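Local coordinates for endoglycosidase (Bacteroides thetaiotaomicron, PDB 6Q64), which probably hydrolyses glycosidic bonds of complex N-glycans, as a glycoside hydrolase of family 18, at residues A[89-94]-A[116-121]; A[77-82]-A[334-339]; A[197-202]-A[211-216]. The protein carries 1 engineered substitution. All blocks are in the same frame, centred on the assembly; numbering follows the deposited sequence.

Contact 1 of 3, residues A[89-94]-A[116-121]; sequences NYLKML and ADLKFF
Lys92 and Phe121 bring their CA atoms to within 4.7 Å of each other where the irregular segment 89-94 folds against helix 112-123, the helix that follows strand 100-102 in this TIM barrel. The meeting illustrates how a buried carboxylate can fasten a loop to a helix by accepting bonds from two consecutive main-chain N-H groups. Asp117 projects its carboxylate from the helix with CG anti to its own backbone N (chi1 -172°), which carries the two oxygens to consecutive amides. Leu91 N donates to Asp117 OD2 at 2.6 Å and Lys92 N to Asp117 OD1 at 2.9 Å, each on the syn side and slightly out of the carboxylate plane. Because OD2 also accepts a bond from Trp80 NE1, three N-H groups grip the carboxylate and would be expected to stabilise its negative charge. OD1 additionally lies at the edge of the Tyr90 ring, 3.8 Å from Tyr90 CD2. Beyond this polar centre the contact is apolar. Leu91 sets CB over one face of the Phe121 ring, a CH-pi contact of 4.0 Å from CB to the ring centroid, while its CD1 reaches Leu118 CD1. Lys92 crosses Phe120 at about a right angle and runs on extended, its NZ hydrogen-bonded to the carbonyl oxygens of Ile43 and Ala45. Along that path, Lys92 CB passes 3.5 Å from Phe120 CD1.

Contact 2 of 3, residues A[77-82]-A[334-339]; sequences FGNWTG and HMEYDY
The loops that leave strands 72-76 and 329-333 meet here, Phe77 and Gly78 of one facing Met335 and Glu336 of the other, with the CA atoms of Phe77 and His334 5.6 Å apart. Segment 334-339 turns at once into a short 3-10 helix, 335-338, and from it Glu336 folds back, its chain bent at chi2 (-90°), to reach the opposite backbone. Gly78 N donates to Glu336 OE2 at 2.9 Å with an N-H...O angle of 161°, approaching from above the carboxylate plane rather than within it. The two strands are the first and last of the TIM barrel, neighbours in the sheet, so the bond ties together loops 252 residues apart in sequence. Gly78 suits the site because a CB on it would collide with Glu336 OE1 and with the imidazole of His334, whose ring packs edge-to-face with Trp104. On the apolar side Met335, present as selenomethionine, crosses Phe77 at about a right angle. Its CG comes to the edge of the aromatic ring, and SE rests 3.9 Å from Phe77 CB. The Met-aromatic contact is oblique, with SE 5.2 Å from the centroid of the Phe77 ring. Val101 of strand 100-102 touches both of these side chains.

Contact 3 of 3, residues A[197-202]-A[211-216]; sequences GTLANY and NKMQVF
Leu199 and Met213 cross at about a right angle where the loop after strand 184-189 of the TIM barrel doubles back over the opening turns of helix 211-224. Their CA atoms are 5.9 Å apart. Met213, a selenomethionine, has a chain bent at chi2 and chi3 that turns towards the loop at Leu199; the modelled position of its methyl is too close to Leu199 to be trusted, but both side chains touch Ile135. Leu199 also reaches Val166, and Phe216 of the helix touches the same two residues, so loop and helix share one apolar cluster between strand 128-135 and helix 162-179. Asn210 joins the two backbones, its ND2 hydrogen-bonded to Leu199 O and its OD1 accepting from Met213 N. At the outer side Lys212 stretches across the loop, extended beyond CG, with its CB 4.4 Å from Leu199 CD2. Putting a serine in place of Lys212 would probably uncover the loop at Thr198 and leave that carbonyl without the nearby positive charge. The lysine chain runs alongside this carbonyl, its CD 3.8 Å from Thr198 O; the approach of Lys212 NZ to Thr198 O, at 3.6 Å, is long, and no hydrogen bond is assigned there.

Contacts 1 and 2 form a single neighbourhood, their centres about 12 Å apart on the same side of the chain's centre, and both draw on the long loop between strands 72-76 and 100-102. Asn89 O and Gly82 N, 2.7 Å apart in a probable hydrogen bond, join them directly. Contact 3 lies across the chain's centre, about 34 Å from contact 1 and about 31 Å from contact 2 between centres. Along the chain contact 1 closes first and contact 3 follows, while contact 2 encloses both, since its segments follow the first and last strands. Contacts 1 and 3 thus set loops against helices, whereas contact 2 joins the loops after two strands that are neighbours in the barrel.

Contact 1 of 3, residues A[89-94]-A[116-121]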
ATOM      1  N   ASN A  89       7.892  15.982  -2.404  1.00 92.88           N
ATOM      2  CA  ASN A  89       7.637  15.858  -0.936  1.00 93.91           C
ATOM      3  C   ASN A  89       6.119  15.958  -0.648  1.00 88.10           C
ATOM      4  O   ASN A  89       5.699  16.084   0.541  1.00 96.57           O
ATOM      5  CB  ASN A  89       8.457  16.892  -0.143  1.00 96.48           C
ATOM      6  CG  ASN A  89       9.949  16.846  -0.416  1.00 95.05           C
ATOM      7  OD1 ASN A  89      10.462  17.680  -1.151  1.00100.84           O
ATOM      8  ND2 ASN A  89      10.670  15.921   0.206  1.00 94.49           N
ATOM      9  N   TYR A  90       5.315  15.885  -1.701  1.00 80.97           N
ATOM     10  CA  TYR A  90       3.862  16.175  -1.679  1.00 84.70           C
ATOM     11  C   TYR A  90       3.037  14.975  -2.179  1.00 83.53           C
ATOM     12  O   TYR A  90       3.226  14.511  -3.364  1.00 81.88           O
ATOM     13  CB  TYR A  90       3.588  17.338  -2.631  1.00 85.61           C
ATOM     14  CG  TYR A  90       3.840  18.708  -2.074  1.00 90.76           C
ATOM     15  CD1 TYR A  90       5.101  19.282  -2.132  1.00 93.52           C
ATOM     16  CD2 TYR A  90       2.798  19.456  -1.548  1.00 92.27           C
ATOM     17  CE1 TYR A  90       5.325  20.552  -1.636  1.00 97.37           C
ATOM     18  CE2 TYR A  90       3.006  20.736  -1.063  1.00 96.38           C
ATOM     19  CZ  TYR A  90       4.275  21.285  -1.099  1.00100.24           C
ATOM     20  OH  TYR A  90       4.455  22.544  -0.589  1.00110.52           O
ATOM     21  N   LEU A  91       2.090  14.497  -1.370  1.00 83.17           N
ATOM     22  CA  LEU A  91       1.125  13.468  -1.852  1.00 80.41           C
ATOM     23  C   LEU A  91       0.347  14.041  -3.037  1.00 78.06           C
ATOM     24  O   LEU A  91       0.162  13.298  -4.039  1.00 75.65           O
ATOM     25  CB  LEU A  91       0.143  13.084  -0.745  1.00 83.52           C
ATOM     26  CG  LEU A  91       0.736  12.384   0.473  1.00 86.82           C
ATOM     27  CD1 LEU A  91      -0.337  12.236   1.538  1.00 89.63           C
ATOM     28  CD2 LEU A  91       1.324  11.029   0.110  1.00 88.99           C
ATOM     29  N   LYS A  92      -0.046  15.321  -2.948  1.00 78.63           N
ATOM     30  CA  LYS A  92      -1.011  15.950  -3.891  1.00 77.46           C
ATOM     31  C   LYS A  92      -0.374  16.148  -5.272  1.00 75.62           C
ATOM     32  O   LYS A  92      -1.102  16.386  -6.255  1.00 80.50           O
ATOM     33  CB  LYS A  92      -1.588  17.245  -3.312  1.00 82.02           C
ATOM     34  CG  LYS A  92      -0.628  18.427  -3.165  1.00 83.79           C
ATOM     35  CD  LYS A  92      -1.352  19.759  -3.042  1.00 84.53           C
ATOM     36  CE  LYS A  92      -0.432  20.894  -2.619  1.00 88.50           C
ATOM     37  NZ  LYS A  92      -1.170  22.035  -2.021  1.00 89.74           N
HETATM   38  N   MSE A  93       0.963  16.006  -5.340  1.00 74.15           N
HETATM   39  CA  MSE A  93       1.702  16.198  -6.588  1.00 77.10           C
HETATM   40  C   MSE A  93       2.094  14.866  -7.220  1.00 74.73           C
HETATM   41  O   MSE A  93       2.804  14.829  -8.222  1.00 69.35           O
HETATM   42  CB  MSE A  93       2.978  17.032  -6.358  1.00 82.34           C
HETATM   43  CG  MSE A  93       2.756  18.510  -5.994  1.00 81.48           C
HETATM   44 SE   MSE A  93       1.396  19.410  -7.088  1.00 81.78          SE
HETATM   45  CE  MSE A  93      -0.303  19.708  -6.179  1.00 84.81           C
ATOM     46  N   LEU A  94       1.652  13.759  -6.624  1.00 76.20           N
ATOM     47  CA  LEU A  94       1.926  12.451  -7.188  1.00 67.87           C
ATOM     48  C   LEU A  94       1.188  12.347  -8.507  1.00 63.72           C
ATOM     49  O   LEU A  94       0.168  12.986  -8.695  1.00 65.41           O
ATOM     50  CB  LEU A  94       1.406  11.386  -6.232  1.00 68.14           C
ATOM     51  CG  LEU A  94       2.240  11.137  -4.987  1.00 69.37           C
ATOM     52  CD1 LEU A  94       1.458  10.280  -3.992  1.00 68.78           C
ATOM     53  CD2 LEU A  94       3.545  10.483  -5.391  1.00 67.92           C
ATOM     54  N   ALA A 116      -2.593  19.349   5.403  1.00 99.38           N
ATOM     55  CA  ALA A 116      -3.237  20.086   4.276  1.00 95.90           C
ATOM     56  C   ALA A 116      -3.035  19.373   2.932  1.00 87.95           C
ATOM     57  O   ALA A 116      -3.968  19.417   2.101  1.00 84.04           O
ATOM     58  CB  ALA A 116      -2.696  21.488   4.183  1.00 98.50           C
ATOM     59  N   ASP A 117      -1.820  18.859   2.710  1.00 85.41           N
ATOM     60  CA  ASP A 117      -1.402  18.037   1.546  1.00 83.59           C
ATOM     61  C   ASP A 117      -2.368  16.854   1.474  1.00 87.50           C
ATOM     62  O   ASP A 117      -3.091  16.702   0.477  1.00 87.96           O
ATOM     63  CB  ASP A 117       0.054  17.570   1.705  1.00 81.87           C
ATOM     64  CG  ASP A 117       0.632  16.871   0.451  1.00 84.62           C
ATOM     65  OD1 ASP A 117       0.034  17.046  -0.634  1.00 82.16           O
ATOM     66  OD2 ASP A 117       1.669  16.135   0.569  1.00 84.95           O
ATOM     67  N   LEU A 118      -2.418  16.089   2.564  1.00 91.83           N
ATOM     68  CA  LEU A 118      -3.328  14.942   2.759  1.00 87.47           C
ATOM     69  C   LEU A 118      -4.779  15.362   2.490  1.00 87.77           C
ATOM     70  O   LEU A 118      -5.476  14.603   1.795  1.00 88.89           O
ATOM     71  CB  LEU A 118      -3.148  14.429   4.187  1.00 88.38           C
ATOM     72  CG  LEU A 118      -4.034  13.242   4.554  1.00 86.37           C
ATOM     73  CD1 LEU A 118      -3.662  12.039   3.708  1.00 84.63           C
ATOM     74  CD2 LEU A 118      -3.937  12.912   6.034  1.00 85.53           C
ATOM     75  N   LYS A 119      -5.241  16.502   3.012  1.00 90.47           N
ATOM     76  CA  LYS A 119      -6.676  16.891   2.877  1.00 94.29           C
ATOM     77  C   LYS A 119      -6.992  17.000   1.375  1.00 93.76           C
ATOM     78  O   LYS A 119      -8.082  16.535   0.954  1.00 93.30           O
ATOM     79  CB  LYS A 119      -7.009  18.157   3.678  1.00100.05           C
ATOM     80  CG  LYS A 119      -8.438  18.689   3.513  1.00107.66           C
ATOM     81  CD  LYS A 119      -9.031  19.390   4.730  1.00114.68           C
ATOM     82  CE  LYS A 119      -9.307  18.404   5.863  1.00124.34           C
ATOM     83  NZ  LYS A 119      -9.507  19.075   7.176  1.00129.06           N
ATOM     84  N   PHE A 120      -6.055  17.544   0.590  1.00 91.36           N
ATOM     85  CA  PHE A 120      -6.224  17.830  -0.859  1.00 90.34           C
ATOM     86  C   PHE A 120      -6.197  16.492  -1.605  1.00 86.01           C
ATOM     87  O   PHE A 120      -7.138  16.152  -2.365  1.00 87.06           O
ATOM     88  CB  PHE A 120      -5.143  18.802  -1.352  1.00 90.43           C
ATOM     89  CG  PHE A 120      -5.342  19.207  -2.780  1.00 87.46           C
ATOM     90  CD1 PHE A 120      -4.881  18.415  -3.805  1.00 86.89           C
ATOM     91  CD2 PHE A 120      -6.078  20.325  -3.102  1.00 93.96           C
ATOM     92  CE1 PHE A 120      -5.121  18.760  -5.124  1.00 86.57           C
ATOM     93  CE2 PHE A 120      -6.310  20.674  -4.423  1.00 91.52           C
ATOM     94  CZ  PHE A 120      -5.830  19.888  -5.431  1.00 86.53           C
ATOM     95  N   PHE A 121      -5.134  15.733  -1.359  1.00 83.69           N
ATOM     96  CA  PHE A 121      -4.950  14.336  -1.828  1.00 80.49           C
ATOM     97  C   PHE A 121      -6.219  13.502  -1.620  1.00 76.91           C
ATOM     98  O   PHE A 121      -6.578  12.756  -2.519  1.00 76.99           O
ATOM     99  CB  PHE A 121      -3.798  13.674  -1.084  1.00 78.59           C
ATOM    100  CG  PHE A 121      -3.409  12.334  -1.645  1.00 79.40           C
ATOM    101  CD1 PHE A 121      -2.999  12.204  -2.951  1.00 79.16           C
ATOM    102  CD2 PHE A 121      -3.438  11.192  -0.868  1.00 80.78           C
ATOM    103  CE1 PHE A 121      -2.596  10.977  -3.453  1.00 76.35           C
ATOM    104  CE2 PHE A 121      -3.046   9.973  -1.379  1.00 76.19           C
ATOM    105  CZ  PHE A 121      -2.615   9.869  -2.669  1.00 72.91           C
TER

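Contact 2 of 3, residues A[77-82]-A[334-339]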
ATOM      1  N   PHE A  77       5.814   5.675  -0.088  1.00 81.12           N
ATOM      2  CA  PHE A  77       6.223   7.105  -0.175  1.00 80.74           C
ATOM      3  C   PHE A  77       7.060   7.528   1.037  1.00 84.18           C
ATOM      4  O   PHE A  77       6.520   7.703   2.173  1.00 88.54           O
ATOM      5  CB  PHE A  77       4.969   7.971  -0.268  1.00 81.58           C
ATOM      6  CG  PHE A  77       5.206   9.402  -0.679  1.00 87.71           C
ATOM      7  CD1 PHE A  77       5.988   9.710  -1.778  1.00 89.14           C
ATOM      8  CD2 PHE A  77       4.615  10.447   0.009  1.00 90.67           C
ATOM      9  CE1 PHE A  77       6.179  11.024  -2.166  1.00 86.72           C
ATOM     10  CE2 PHE A  77       4.804  11.759  -0.388  1.00 86.19           C
ATOM     11  CZ  PHE A  77       5.595  12.042  -1.463  1.00 85.73           C
ATOM     12  N   GLY A  78       8.358   7.723   0.809  1.00 88.74           N
ATOM     13  CA  GLY A  78       9.299   8.244   1.823  1.00 94.47           C
ATOM     14  C   GLY A  78       9.550   9.739   1.671  1.00 96.35           C
ATOM     15  O   GLY A  78       9.359  10.241   0.553  1.00 93.34           O
ATOM     16  N   ASN A  79       9.975  10.401   2.760  1.00103.70           N
ATOM     17  CA  ASN A  79      10.351  11.842   2.864  1.00107.61           C
ATOM     18  C   ASN A  79       9.108  12.686   2.598  1.00103.64           C
ATOM     19  O   ASN A  79       9.188  13.643   1.793  1.00105.13           O
ATOM     20  CB  ASN A  79      11.473  12.267   1.899  1.00119.50           C
ATOM     21  CG  ASN A  79      12.699  11.368   1.902  1.00124.62           C
ATOM     22  OD1 ASN A  79      12.794  10.394   1.136  1.00114.13           O
ATOM     23  ND2 ASN A  79      13.664  11.720   2.739  1.00127.08           N
ATOM     24  N   TRP A  80       7.981  12.327   3.204  1.00 99.42           N
ATOM     25  CA  TRP A  80       6.719  13.077   2.992  1.00 96.50           C
ATOM     26  C   TRP A  80       6.670  14.301   3.918  1.00101.10           C
ATOM     27  O   TRP A  80       6.436  14.106   5.127  1.00101.38           O
ATOM     28  CB  TRP A  80       5.510  12.177   3.197  1.00 90.69           C
ATOM     29  CG  TRP A  80       4.248  12.976   3.191  1.00 90.44           C
ATOM     30  CD1 TRP A  80       3.901  13.943   2.295  1.00 88.46           C
ATOM     31  CD2 TRP A  80       3.186  12.930   4.158  1.00 92.06           C
ATOM     32  NE1 TRP A  80       2.683  14.475   2.609  1.00 86.90           N
ATOM     33  CE2 TRP A  80       2.213  13.867   3.742  1.00 88.48           C
ATOM     34  CE3 TRP A  80       2.951  12.177   5.316  1.00 92.26           C
ATOM     35  CZ2 TRP A  80       1.023  14.064   4.439  1.00 88.48           C
ATOM     36  CZ3 TRP A  80       1.770  12.362   6.000  1.00 92.10           C
ATOM     37  CH2 TRP A  80       0.822  13.294   5.564  1.00 92.74           C
ATOM     38  N   THR A  81       6.828  15.517   3.373  1.00102.99           N
ATOM     39  CA  THR A  81       6.909  16.773   4.172  1.00107.47           C
ATOM     40  C   THR A  81       5.798  17.765   3.813  1.00105.65           C
ATOM     41  O   THR A  81       5.362  18.486   4.727  1.00115.33           O
ATOM     42  CB  THR A  81       8.278  17.456   4.048  1.00113.22           C
ATOM     43  OG1 THR A  81       8.314  18.214   2.833  1.00114.29           O
ATOM     44  CG2 THR A  81       9.432  16.479   4.141  1.00113.11           C
ATOM     45  N   GLY A  82       5.380  17.839   2.552  1.00101.13           N
ATOM     46  CA  GLY A  82       4.423  18.863   2.078  1.00101.20           C
ATOM     47  C   GLY A  82       4.945  20.290   2.227  1.00102.55           C
ATOM     48  O   GLY A  82       4.098  21.184   2.414  1.00 95.79           O
ATOM     49  N   HIS A 334       9.965   3.045  -2.246  1.00 87.70           N
ATOM     50  CA  HIS A 334      10.598   4.382  -2.351  1.00 92.39           C
ATOM     51  C   HIS A 334      10.237   4.918  -3.734  1.00 88.30           C
ATOM     52  O   HIS A 334      11.101   5.092  -4.592  1.00 86.86           O
ATOM     53  CB  HIS A 334      12.104   4.289  -2.031  1.00 98.70           C
ATOM     54  CG  HIS A 334      12.422   4.409  -0.570  1.00106.78           C
ATOM     55  ND1 HIS A 334      13.126   3.440   0.120  1.00109.24           N
ATOM     56  CD2 HIS A 334      12.158   5.385   0.329  1.00105.77           C
ATOM     57  CE1 HIS A 334      13.260   3.802   1.380  1.00111.34           C
ATOM     58  NE2 HIS A 334      12.669   4.988   1.532  1.00109.43           N
HETATM   59  N   MSE A 335       8.921   5.082  -3.935  1.00 80.65           N
HETATM   60  CA  MSE A 335       8.342   5.515  -5.199  1.00 83.69           C
HETATM   61  C   MSE A 335       8.932   6.851  -5.653  1.00 87.72           C
HETATM   62  O   MSE A 335       9.081   7.069  -6.854  1.00 91.17           O
HETATM   63  CB  MSE A 335       6.816   5.625  -5.094  1.00 78.17           C
HETATM   64  CG  MSE A 335       6.320   6.125  -3.784  1.00 77.74           C
HETATM   65 SE   MSE A 335       4.386   6.390  -3.789  1.00 77.34          SE
HETATM   66  CE  MSE A 335       3.644   6.166  -5.566  1.00 73.58           C
ATOM     67  N   GLU A 336       9.287   7.708  -4.683  1.00 87.27           N
ATOM     68  CA  GLU A 336       9.771   9.059  -4.945  1.00 87.25           C
ATOM     69  C   GLU A 336      11.141   9.084  -5.641  1.00 84.58           C
ATOM     70  O   GLU A 336      11.448  10.117  -6.225  1.00 85.81           O
ATOM     71  CB  GLU A 336       9.810   9.888  -3.658  1.00 87.02           C
ATOM     72  CG  GLU A 336      10.886   9.473  -2.674  1.00 93.08           C
ATOM     73  CD  GLU A 336      10.491   8.424  -1.642  1.00 97.32           C
ATOM     74  OE1 GLU A 336      11.212   8.301  -0.596  1.00 98.80           O
ATOM     75  OE2 GLU A 336       9.474   7.723  -1.881  1.00 90.62           O
ATOM     76  N   TYR A 337      11.913   7.997  -5.647  1.00 84.54           N
ATOM     77  CA  TYR A 337      13.221   7.911  -6.358  1.00 85.13           C
ATOM     78  C   TYR A 337      13.010   7.900  -7.881  1.00 80.92           C
ATOM     79  O   TYR A 337      14.019   7.905  -8.598  1.00 87.73           O
ATOM     80  CB  TYR A 337      14.015   6.678  -5.917  1.00 86.75           C
ATOM     81  CG  TYR A 337      14.643   6.785  -4.546  1.00 91.93           C
ATOM     82  CD1 TYR A 337      13.891   7.172  -3.450  1.00 94.09           C
ATOM     83  CD2 TYR A 337      15.987   6.498  -4.334  1.00 98.52           C
ATOM     84  CE1 TYR A 337      14.434   7.241  -2.179  1.00 96.94           C
ATOM     85  CE2 TYR A 337      16.557   6.583  -3.074  1.00101.84           C
ATOM     86  CZ  TYR A 337      15.769   6.947  -1.992  1.00102.89           C
ATOM     87  OH  TYR A 337      16.273   7.033  -0.730  1.00110.38           O
ATOM     88  N   ASP A 338      11.755   7.873  -8.335  1.00 75.41           N
ATOM     89  CA  ASP A 338      11.331   7.873  -9.762  1.00 76.91           C
ATOM     90  C   ASP A 338      11.166   9.329 -10.223  1.00 77.43           C
ATOM     91  O   ASP A 338      11.074   9.579 -11.460  1.00 72.12           O
ATOM     92  CB  ASP A 338       9.996   7.126  -9.895  1.00 74.52           C
ATOM     93  CG  ASP A 338       9.547   6.669 -11.276  1.00 69.81           C
ATOM     94  OD1 ASP A 338      10.350   6.740 -12.262  1.00 69.47           O
ATOM     95  OD2 ASP A 338       8.391   6.206 -11.340  1.00 69.84           O
ATOM     96  N   TYR A 339      11.048  10.237  -9.256  1.00 77.97           N
ATOM     97  CA  TYR A 339      10.899  11.688  -9.498  1.00 79.34           C
ATOM     98  C   TYR A 339      12.117  12.226 -10.250  1.00 78.32           C
ATOM     99  O   TYR A 339      11.950  12.878 -11.266  1.00 78.72           O
ATOM    100  CB  TYR A 339      10.608  12.440  -8.202  1.00 80.87           C
ATOM    101  CG  TYR A 339      10.249  13.869  -8.469  1.00 84.26           C
ATOM    102  CD1 TYR A 339      11.243  14.838  -8.596  1.00 90.66           C
ATOM    103  CD2 TYR A 339       8.929  14.238  -8.685  1.00 82.36           C
ATOM    104  CE1 TYR A 339      10.926  16.157  -8.886  1.00 89.56           C
ATOM    105  CE2 TYR A 339       8.597  15.555  -8.977  1.00 88.92           C
ATOM    106  CZ  TYR A 339       9.600  16.514  -9.078  1.00 91.44           C
ATOM    107  OH  TYR A 339       9.270  17.802  -9.372  1.00 94.26           O
TER

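Contact 3 of 3, residues A[197-202]-A[211-216]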
ATOM      1  N   GLY A 197       7.860 -12.855  15.893  1.00105.57           N
ATOM      2  CA  GLY A 197       7.765 -12.320  17.268  1.00107.23           C
ATOM      3  C   GLY A 197       6.579 -12.862  18.046  1.00105.74           C
ATOM      4  O   GLY A 197       6.165 -14.000  17.776  1.00108.14           O
ATOM      5  N   THR A 198       6.039 -12.056  18.962  1.00103.49           N
ATOM      6  CA  THR A 198       4.960 -12.446  19.904  1.00105.21           C
ATOM      7  C   THR A 198       3.590 -12.236  19.244  1.00 98.89           C
ATOM      8  O   THR A 198       2.564 -12.335  19.953  1.00102.37           O
ATOM      9  CB  THR A 198       5.094 -11.690  21.235  1.00109.68           C
ATOM     10  OG1 THR A 198       4.706 -10.327  21.053  1.00113.66           O
ATOM     11  CG2 THR A 198       6.496 -11.748  21.803  1.00111.06           C
ATOM     12  N   LEU A 199       3.584 -11.917  17.956  1.00 95.81           N
ATOM     13  CA  LEU A 199       2.381 -11.868  17.078  1.00 95.29           C
ATOM     14  C   LEU A 199       2.694 -12.642  15.795  1.00 91.51           C
ATOM     15  O   LEU A 199       1.885 -13.473  15.385  1.00 92.17           O
ATOM     16  CB  LEU A 199       2.030 -10.418  16.722  1.00 95.08           C
ATOM     17  CG  LEU A 199       1.319  -9.581  17.782  1.00 99.69           C
ATOM     18  CD1 LEU A 199       1.175  -8.153  17.287  1.00101.10           C
ATOM     19  CD2 LEU A 199      -0.046 -10.134  18.144  1.00 98.97           C
ATOM     20  N   ALA A 200       3.787 -12.304  15.124  1.00 90.94           N
ATOM     21  CA  ALA A 200       4.109 -12.842  13.789  1.00 91.57           C
ATOM     22  C   ALA A 200       4.772 -14.197  13.992  1.00 90.28           C
ATOM     23  O   ALA A 200       5.707 -14.262  14.843  1.00 90.32           O
ATOM     24  CB  ALA A 200       4.984 -11.881  13.010  1.00 92.69           C
ATOM     25  N   ASN A 201       4.275 -15.202  13.258  1.00 90.84           N
ATOM     26  CA  ASN A 201       4.790 -16.601  13.196  1.00 92.22           C
ATOM     27  C   ASN A 201       4.436 -17.186  11.823  1.00 93.51           C
ATOM     28  O   ASN A 201       3.663 -16.524  11.041  1.00 86.77           O
ATOM     29  CB  ASN A 201       4.191 -17.486  14.286  1.00 90.98           C
ATOM     30  CG  ASN A 201       2.687 -17.614  14.136  1.00 93.36           C
ATOM     31  OD1 ASN A 201       2.118 -17.332  13.075  1.00102.13           O
ATOM     32  ND2 ASN A 201       2.014 -18.003  15.199  1.00 91.61           N
ATOM     33  N   TYR A 202       4.895 -18.422  11.608  1.00 96.54           N
ATOM     34  CA  TYR A 202       4.898 -19.149  10.314  1.00 94.99           C
ATOM     35  C   TYR A 202       3.482 -19.453   9.829  1.00 91.66           C
ATOM     36  O   TYR A 202       3.377 -19.708   8.613  1.00 90.70           O
ATOM     37  CB  TYR A 202       5.679 -20.464  10.425  1.00100.27           C
ATOM     38  CG  TYR A 202       5.166 -21.450  11.456  1.00108.02           C
ATOM     39  CD1 TYR A 202       5.650 -21.446  12.763  1.00107.94           C
ATOM     40  CD2 TYR A 202       4.220 -22.418  11.117  1.00101.70           C
ATOM     41  CE1 TYR A 202       5.181 -22.351  13.705  1.00111.48           C
ATOM     42  CE2 TYR A 202       3.749 -23.329  12.047  1.00101.62           C
ATOM     43  CZ  TYR A 202       4.228 -23.295  13.345  1.00107.71           C
ATOM     44  OH  TYR A 202       3.755 -24.199  14.253  1.00106.67           O
ATOM     45  N   ASN A 211      -4.379 -17.377  16.291  1.00 78.78           N
ATOM     46  CA  ASN A 211      -5.643 -16.717  16.700  1.00 80.38           C
ATOM     47  C   ASN A 211      -5.336 -15.292  17.152  1.00 85.56           C
ATOM     48  O   ASN A 211      -6.314 -14.521  17.298  1.00 90.05           O
ATOM     49  CB  ASN A 211      -6.362 -17.422  17.849  1.00 79.14           C
ATOM     50  CG  ASN A 211      -7.737 -16.846  18.152  1.00 79.00           C
ATOM     51  OD1 ASN A 211      -8.530 -16.563  17.216  1.00 73.79           O
ATOM     52  ND2 ASN A 211      -8.057 -16.727  19.467  1.00 78.82           N
ATOM     53  N   LYS A 212      -4.063 -14.975  17.444  1.00 89.01           N
ATOM     54  CA  LYS A 212      -3.696 -13.656  18.049  1.00 91.83           C
ATOM     55  C   LYS A 212      -3.655 -12.664  16.897  1.00 88.88           C
ATOM     56  O   LYS A 212      -4.386 -11.664  16.904  1.00 88.69           O
ATOM     57  CB  LYS A 212      -2.446 -13.694  18.948  1.00 94.44           C
ATOM     58  CG  LYS A 212      -1.227 -14.415  18.400  1.00 94.54           C
ATOM     59  CD  LYS A 212      -0.225 -14.885  19.441  1.00 96.61           C
ATOM     60  CE  LYS A 212       0.755 -15.843  18.789  1.00 95.54           C
ATOM     61  NZ  LYS A 212       2.026 -15.882  19.533  1.00101.62           N
HETATM   62  N   MSE A 213      -2.934 -13.055  15.844  1.00 84.27           N
HETATM   63  CA  MSE A 213      -2.992 -12.310  14.599  1.00 84.41           C
HETATM   64  C   MSE A 213      -4.421 -12.236  14.045  1.00 80.81           C
HETATM   65  O   MSE A 213      -4.729 -11.348  13.276  1.00 83.01           O
HETATM   66  CB  MSE A 213      -1.987 -12.885  13.595  1.00 84.49           C
HETATM   67  CG  MSE A 213      -1.433 -11.831  12.630  1.00 96.67           C
HETATM   68 SE   MSE A 213      -0.680 -10.185  13.465  1.00 96.66          SE
HETATM   69  CE  MSE A 213       0.709 -11.366  14.100  1.00103.37           C
ATOM     70  N   GLN A 214      -5.316 -13.136  14.443  1.00 84.94           N
ATOM     71  CA  GLN A 214      -6.664 -13.152  13.906  1.00 84.35           C
ATOM     72  C   GLN A 214      -7.497 -12.058  14.580  1.00 88.22           C
ATOM     73  O   GLN A 214      -8.251 -11.359  13.872  1.00 87.51           O
ATOM     74  CB  GLN A 214      -7.292 -14.536  14.098  1.00 82.69           C
ATOM     75  CG  GLN A 214      -8.801 -14.594  13.874  1.00 78.87           C
ATOM     76  CD  GLN A 214      -9.191 -14.535  12.403  1.00 75.78           C
ATOM     77  OE1 GLN A 214      -8.447 -14.968  11.514  1.00 76.98           O
ATOM     78  NE2 GLN A 214     -10.374 -14.005  12.156  1.00 71.44           N
ATOM     79  N   VAL A 215      -7.418 -11.918  15.898  1.00 96.32           N
ATOM     80  CA  VAL A 215      -8.297 -10.925  16.596  1.00107.44           C
ATOM     81  C   VAL A 215      -7.636  -9.538  16.467  1.00103.22           C
ATOM     82  O   VAL A 215      -8.340  -8.499  16.590  1.00 97.60           O
ATOM     83  CB  VAL A 215      -8.672 -11.348  18.036  1.00114.06           C
ATOM     84  CG1 VAL A 215      -7.463 -11.481  18.939  1.00117.88           C
ATOM     85  CG2 VAL A 215      -9.724 -10.426  18.652  1.00116.73           C
ATOM     86  N   PHE A 216      -6.352  -9.527  16.104  1.00 98.23           N
ATOM     87  CA  PHE A 216      -5.623  -8.301  15.708  1.00 96.53           C
ATOM     88  C   PHE A 216      -6.343  -7.683  14.508  1.00 92.17           C
ATOM     89  O   PHE A 216      -6.986  -6.610  14.608  1.00 93.21           O
ATOM     90  CB  PHE A 216      -4.162  -8.635  15.413  1.00 96.82           C
ATOM     91  CG  PHE A 216      -3.355  -7.421  15.049  1.00101.83           C
ATOM     92  CD1 PHE A 216      -3.246  -6.364  15.940  1.00103.44           C
ATOM     93  CD2 PHE A 216      -2.746  -7.311  13.803  1.00103.29           C
ATOM     94  CE1 PHE A 216      -2.517  -5.232  15.608  1.00103.61           C
ATOM     95  CE2 PHE A 216      -2.023  -6.175  13.469  1.00 99.75           C
ATOM     96  CZ  PHE A 216      -1.908  -5.141  14.378  1.00102.96           C
TER